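Long-range contact in tube-forming protein in Mycobacterial Envelpe, TiME (Mycolicibacterium smegmatis, PDB 7CU9), which probably forms a tube-like channel across the mycobacterial outer envelope that may serve in protein secretion: residues F58-T70 and K83-R97. Residues are numbered along the deposited sequence; the frame is centred on the assembly and turned at random.
Sequences FNDPDLASFGGAT and KQAVGVFATVDAADR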
loop_
_atom_site.group_PDB
_atom_site.type_symbol
_atom_site.label_atom_id
_atom_site.label_comp_id
_atom_site.label_asym_id
_atom_site.label_seq_id
_atom_site.Cartn_x
_atom_site.Cartn_y
_atom_site.Cartn_z
ATOM N N PHE B 58 25.430 -10.866 8.769
ATOM C CA PHE B 58 25.618 -10.028 9.988
ATOM C C PHE B 58 26.625 -10.637 10.962
ATOM O O PHE B 58 27.403 -9.865 11.538
ATOM C CB PHE B 58 24.288 -9.784 10.695
ATOM C CG PHE B 58 23.465 -8.719 10.029
ATOM C CD1 PHE B 58 23.679 -7.380 10.310
ATOM C CD2 PHE B 58 22.502 -9.053 9.091
ATOM C CE1 PHE B 58 22.922 -6.398 9.695
ATOM C CE2 PHE B 58 21.753 -8.068 8.468
ATOM C CZ PHE B 58 21.955 -6.744 8.780
ATOM N N ASN B 59 26.603 -11.950 11.178
ATOM C CA ASN B 59 27.490 -12.568 12.199
ATOM C C ASN B 59 28.941 -12.332 11.791
ATOM O O ASN B 59 29.311 -12.578 10.627
ATOM C CB ASN B 59 27.160 -14.038 12.446
ATOM C CG ASN B 59 25.933 -14.206 13.316
ATOM O OD1 ASN B 59 25.673 -13.388 14.201
ATOM N ND2 ASN B 59 25.193 -15.278 13.102
ATOM N N ASP B 60 29.745 -11.849 12.735
ATOM C CA ASP B 60 31.088 -11.311 12.439
ATOM C C ASP B 60 31.779 -11.014 13.759
ATOM O O ASP B 60 31.111 -10.632 14.712
ATOM C CB ASP B 60 30.978 -10.029 11.616
ATOM C CG ASP B 60 32.302 -9.571 11.043
ATOM O OD1 ASP B 60 32.804 -10.253 10.127
ATOM O OD2 ASP B 60 32.826 -8.552 11.525
ATOM N N PRO B 61 33.118 -11.145 13.851
ATOM C CA PRO B 61 33.825 -10.745 15.064
ATOM C C PRO B 61 33.520 -9.300 15.474
ATOM O O PRO B 61 33.561 -9.032 16.655
ATOM C CB PRO B 61 35.296 -10.942 14.684
ATOM C CG PRO B 61 35.245 -12.071 13.687
ATOM C CD PRO B 61 34.012 -11.774 12.865
ATOM N N ASP B 62 33.202 -8.418 14.519
ATOM C CA ASP B 62 33.023 -6.968 14.785
ATOM C C ASP B 62 31.544 -6.579 14.848
ATOM O O ASP B 62 31.273 -5.374 14.921
ATOM C CB ASP B 62 33.812 -6.140 13.773
ATOM C CG ASP B 62 35.302 -6.206 14.061
ATOM O OD1 ASP B 62 35.677 -6.064 15.249
ATOM O OD2 ASP B 62 36.081 -6.421 13.107
ATOM N N LEU B 63 30.616 -7.536 14.874
ATOM C CA LEU B 63 29.191 -7.203 15.132
ATOM C C LEU B 63 29.038 -6.838 16.613
ATOM O O LEU B 63 29.245 -7.715 17.479
ATOM C CB LEU B 63 28.277 -8.366 14.747
ATOM C CG LEU B 63 26.784 -8.076 14.907
ATOM C CD1 LEU B 63 26.325 -6.998 13.934
ATOM C CD2 LEU B 63 25.969 -9.349 14.736
ATOM N N ALA B 64 28.712 -5.578 16.899
ATOM C CA ALA B 64 28.567 -5.060 18.281
ATOM C C ALA B 64 27.146 -5.300 18.790
ATOM O O ALA B 64 26.984 -5.730 19.938
ATOM C CB ALA B 64 28.941 -3.605 18.324
ATOM N N SER B 65 26.138 -5.041 17.962
ATOM C CA SER B 65 24.723 -5.193 18.370
ATOM C C SER B 65 23.865 -5.470 17.143
ATOM O O SER B 65 24.290 -5.171 16.012
ATOM C CB SER B 65 24.236 -3.991 19.121
ATOM O OG SER B 65 24.271 -2.840 18.299
ATOM N N PHE B 66 22.705 -6.053 17.390
ATOM C CA PHE B 66 21.790 -6.491 16.316
ATOM C C PHE B 66 20.374 -6.570 16.861
ATOM O O PHE B 66 20.166 -7.056 17.973
ATOM C CB PHE B 66 22.234 -7.837 15.750
ATOM C CG PHE B 66 21.363 -8.309 14.619
ATOM C CD1 PHE B 66 21.631 -7.935 13.313
ATOM C CD2 PHE B 66 20.232 -9.063 14.877
ATOM C CE1 PHE B 66 20.799 -8.344 12.283
ATOM C CE2 PHE B 66 19.403 -9.473 13.846
ATOM C CZ PHE B 66 19.693 -9.116 12.550
ATOM N N GLY B 67 19.431 -6.091 16.068
ATOM C CA GLY B 67 18.003 -6.208 16.374
ATOM C C GLY B 67 17.188 -6.193 15.106
ATOM O O GLY B 67 17.637 -5.613 14.100
ATOM N N GLY B 68 16.006 -6.780 15.166
ATOM C CA GLY B 68 15.082 -6.749 14.029
ATOM C C GLY B 68 13.672 -7.023 14.475
ATOM O O GLY B 68 13.441 -7.266 15.680
ATOM N N ALA B 69 12.747 -6.983 13.533
ATOM C CA ALA B 69 11.352 -7.386 13.780
ATOM C C ALA B 69 10.728 -7.829 12.466
ATOM O O ALA B 69 11.159 -7.368 11.391
ATOM C CB ALA B 69 10.583 -6.258 14.410
ATOM N N THR B 70 9.753 -8.724 12.574
ATOM C CA THR B 70 8.804 -9.053 11.489
ATOM C C THR B 70 7.425 -8.596 11.957
ATOM O O THR B 70 7.094 -8.849 13.126
ATOM C CB THR B 70 8.822 -10.546 11.160
ATOM O OG1 THR B 70 10.175 -10.985 11.037
ATOM C CG2 THR B 70 8.049 -10.848 9.895
ATOM N N LYS B 83 9.641 -6.524 7.325
ATOM C CA LYS B 83 10.770 -7.025 8.135
ATOM C C LYS B 83 11.853 -5.949 8.174
ATOM O O LYS B 83 12.030 -5.212 7.189
ATOM C CB LYS B 83 11.267 -8.362 7.583
ATOM C CG LYS B 83 12.210 -9.130 8.495
ATOM C CD LYS B 83 12.449 -10.518 7.984
ATOM C CE LYS B 83 13.393 -11.328 8.837
ATOM N NZ LYS B 83 13.420 -12.743 8.402
ATOM N N GLN B 84 12.536 -5.871 9.306
ATOM C CA GLN B 84 13.648 -4.927 9.549
ATOM C C GLN B 84 14.799 -5.678 10.212
ATOM O O GLN B 84 14.532 -6.563 11.044
ATOM C CB GLN B 84 13.196 -3.818 10.487
ATOM C CG GLN B 84 12.089 -2.951 9.926
ATOM C CD GLN B 84 11.557 -2.066 11.021
ATOM O OE1 GLN B 84 12.195 -1.099 11.430
ATOM N NE2 GLN B 84 10.398 -2.430 11.544
ATOM N N ALA B 85 16.032 -5.318 9.872
ATOM C CA ALA B 85 17.242 -5.831 10.545
ATOM C C ALA B 85 18.250 -4.692 10.630
ATOM O O ALA B 85 18.452 -4.004 9.622
ATOM C CB ALA B 85 17.807 -7.019 9.808
ATOM N N VAL B 86 18.832 -4.490 11.804
ATOM C CA VAL B 86 19.840 -3.422 12.031
ATOM C C VAL B 86 21.025 -4.056 12.746
ATOM O O VAL B 86 20.832 -4.636 13.826
ATOM C CB VAL B 86 19.272 -2.239 12.831
ATOM C CG1 VAL B 86 20.319 -1.157 13.030
ATOM C CG2 VAL B 86 18.026 -1.666 12.174
ATOM N N GLY B 87 22.206 -3.924 12.156
ATOM C CA GLY B 87 23.474 -4.367 12.754
ATOM C C GLY B 87 24.403 -3.195 12.955
ATOM O O GLY B 87 24.646 -2.448 11.990
ATOM N N VAL B 88 24.926 -3.032 14.167
ATOM C CA VAL B 88 25.974 -2.020 14.465
ATOM C C VAL B 88 27.295 -2.764 14.592
ATOM O O VAL B 88 27.369 -3.717 15.394
ATOM C CB VAL B 88 25.666 -1.208 15.731
ATOM C CG1 VAL B 88 26.772 -0.205 16.026
ATOM C CG2 VAL B 88 24.314 -0.522 15.640
ATOM N N PHE B 89 28.290 -2.348 13.822
ATOM C CA PHE B 89 29.637 -2.957 13.814
ATOM C C PHE B 89 30.617 -2.047 14.550
ATOM O O PHE B 89 30.385 -0.842 14.652
ATOM C CB PHE B 89 30.066 -3.232 12.376
ATOM C CG PHE B 89 29.199 -4.264 11.703
ATOM C CD1 PHE B 89 27.988 -3.904 11.135
ATOM C CD2 PHE B 89 29.575 -5.600 11.675
ATOM C CE1 PHE B 89 27.183 -4.855 10.529
ATOM C CE2 PHE B 89 28.767 -6.552 11.070
ATOM C CZ PHE B 89 27.574 -6.177 10.496
ATOM N N ALA B 90 31.706 -2.624 15.048
ATOM C CA ALA B 90 32.741 -1.874 15.796
ATOM C C ALA B 90 33.423 -0.848 14.883
ATOM O O ALA B 90 33.919 0.172 15.394
ATOM C CB ALA B 90 33.739 -2.830 16.387
ATOM N N THR B 91 33.468 -1.102 13.573
ATOM C CA THR B 91 34.183 -0.238 12.602
ATOM C C THR B 91 33.339 -0.035 11.347
ATOM O O THR B 91 32.510 -0.899 11.027
ATOM C CB THR B 91 35.541 -0.829 12.207
ATOM O OG1 THR B 91 35.323 -2.022 11.455
ATOM C CG2 THR B 91 36.407 -1.146 13.403
ATOM N N VAL B 92 33.578 1.074 10.660
ATOM C CA VAL B 92 32.920 1.366 9.354
ATOM C C VAL B 92 33.351 0.301 8.336
ATOM O O VAL B 92 32.481 -0.137 7.555
ATOM C CB VAL B 92 33.195 2.803 8.874
ATOM C CG1 VAL B 92 32.614 3.824 9.839
ATOM C CG2 VAL B 92 34.674 3.074 8.636
ATOM N N ASP B 93 34.612 -0.139 8.358
ATOM C CA ASP B 93 35.088 -1.184 7.411
ATOM C C ASP B 93 34.351 -2.512 7.650
ATOM O O ASP B 93 34.067 -3.210 6.665
ATOM C CB ASP B 93 36.606 -1.356 7.472
ATOM C CG ASP B 93 37.373 -0.223 6.809
ATOM O OD1 ASP B 93 36.729 0.633 6.164
ATOM O OD2 ASP B 93 38.608 -0.211 6.942
ATOM N N ALA B 94 34.040 -2.877 8.898
ATOM C CA ALA B 94 33.314 -4.133 9.196
ATOM C C ALA B 94 31.889 -4.042 8.631
ATOM O O ALA B 94 31.387 -5.046 8.110
ATOM C CB ALA B 94 33.307 -4.416 10.675
ATOM N N ALA B 95 31.247 -2.878 8.737
ATOM C CA ALA B 95 29.914 -2.645 8.133
ATOM C C ALA B 95 30.028 -2.777 6.608
ATOM O O ALA B 95 29.125 -3.370 5.995
ATOM C CB ALA B 95 29.376 -1.296 8.533
ATOM N N ASP B 96 31.108 -2.268 6.013
ATOM C CA ASP B 96 31.325 -2.373 4.546
ATOM C C ASP B 96 31.468 -3.849 4.153
ATOM O O ASP B 96 30.891 -4.259 3.128
ATOM C CB ASP B 96 32.534 -1.561 4.084
ATOM C CG ASP B 96 32.584 -1.447 2.571
ATOM O OD1 ASP B 96 31.575 -1.005 1.983
ATOM O OD2 ASP B 96 33.606 -1.856 1.990
ATOM N N ARG B 97 32.196 -4.649 4.934
ATOM C CA ARG B 97 32.378 -6.085 4.617
ATOM C C ARG B 97 31.014 -6.780 4.690
ATOM O O ARG B 97 30.737 -7.618 3.822
ATOM C CB ARG B 97 33.416 -6.726 5.541
ATOM C CG ARG B 97 34.842 -6.307 5.223
ATOM C CD ARG B 97 35.850 -7.142 5.983
ATOM N NE ARG B 97 35.823 -6.939 7.426
ATOM C CZ ARG B 97 36.451 -5.966 8.085
ATOM N NH1 ARG B 97 37.154 -5.050 7.441
ATOM N NH2 ARG B 97 36.367 -5.912 9.402
HETATM O O HOH W 1 35.401 -8.082 11.104
HETATM O O HOH W 2 34.366 -9.292 8.163
HETATM O O HOH W 3 37.226 -3.847 11.282
HETATM O O HOH W 4 8.854 -4.906 11.054
HETATM O O HOH W 5 10.757 -13.291 9.457
#
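Leu-63 lays its CD1 methyl over one face of the Phe-89 ring, a CH-pi contact 3.9 Å from the ring centroid, where two strands of an antiparallel hairpin begin to pair. Phe-89 can be followed outward. With CG anti to the carbonyl carbon (chi1 -65°), CB and CG pass Asp-62 O, the acceptor for Ala-90 N (2.8 Å); CD2 lies beside Leu-63 CA, CE1 borders Leu-63 CD1, CE2 meets Phe-58 O and Asp-60 CB, and CZ reaches Phe-58 CD1 at 4.1 Å, the two phenylalanine side chains crossing at about a right angle. A flat ring suits this slot between the Leu-63 methyl and the start of the following helix, whose Ala-94 O lies above the rim of the opposite face.

Ala-64 and Ser-65 both donate to Val-88 O (2.7 Å from Ala-64 N), a classic beta bulge. From Ser-65 on, paired backbone bonds join Ser-65 to Val-88, Gly-67 to Val-86 and Ala-69 to Gln-84. Gly-87, lacking a side chain, lets Phe-58 CE1 come within 3.6 Å of its N. Phe-66 CE1 sits 3.4 Å above the Phe-58 ring plane, over its centre, while Phe-66 CZ touches Ala-85 CB at 3.9 Å.

In the type I turn from Asp-60 to Leu-63, Asp-60 OD2 accepts from Asp-62 N, an Asx turn. Asp-62 OD2 makes a long salt bridge with Arg-97 NH2 (3.8 Å), bridged by a water that donates to Asp-60 OD2 and Asp-62 OD2 and accepts from Arg-97 NH2.

The hairpin lies inside the antiparallel sheet: strand 28-32 flanks 63-72, and strand 161-169 flanks 77-89. Helix 8-11 covers the Val-86 and Val-88 face, and helix 92-103 packs against the Phe-89 side.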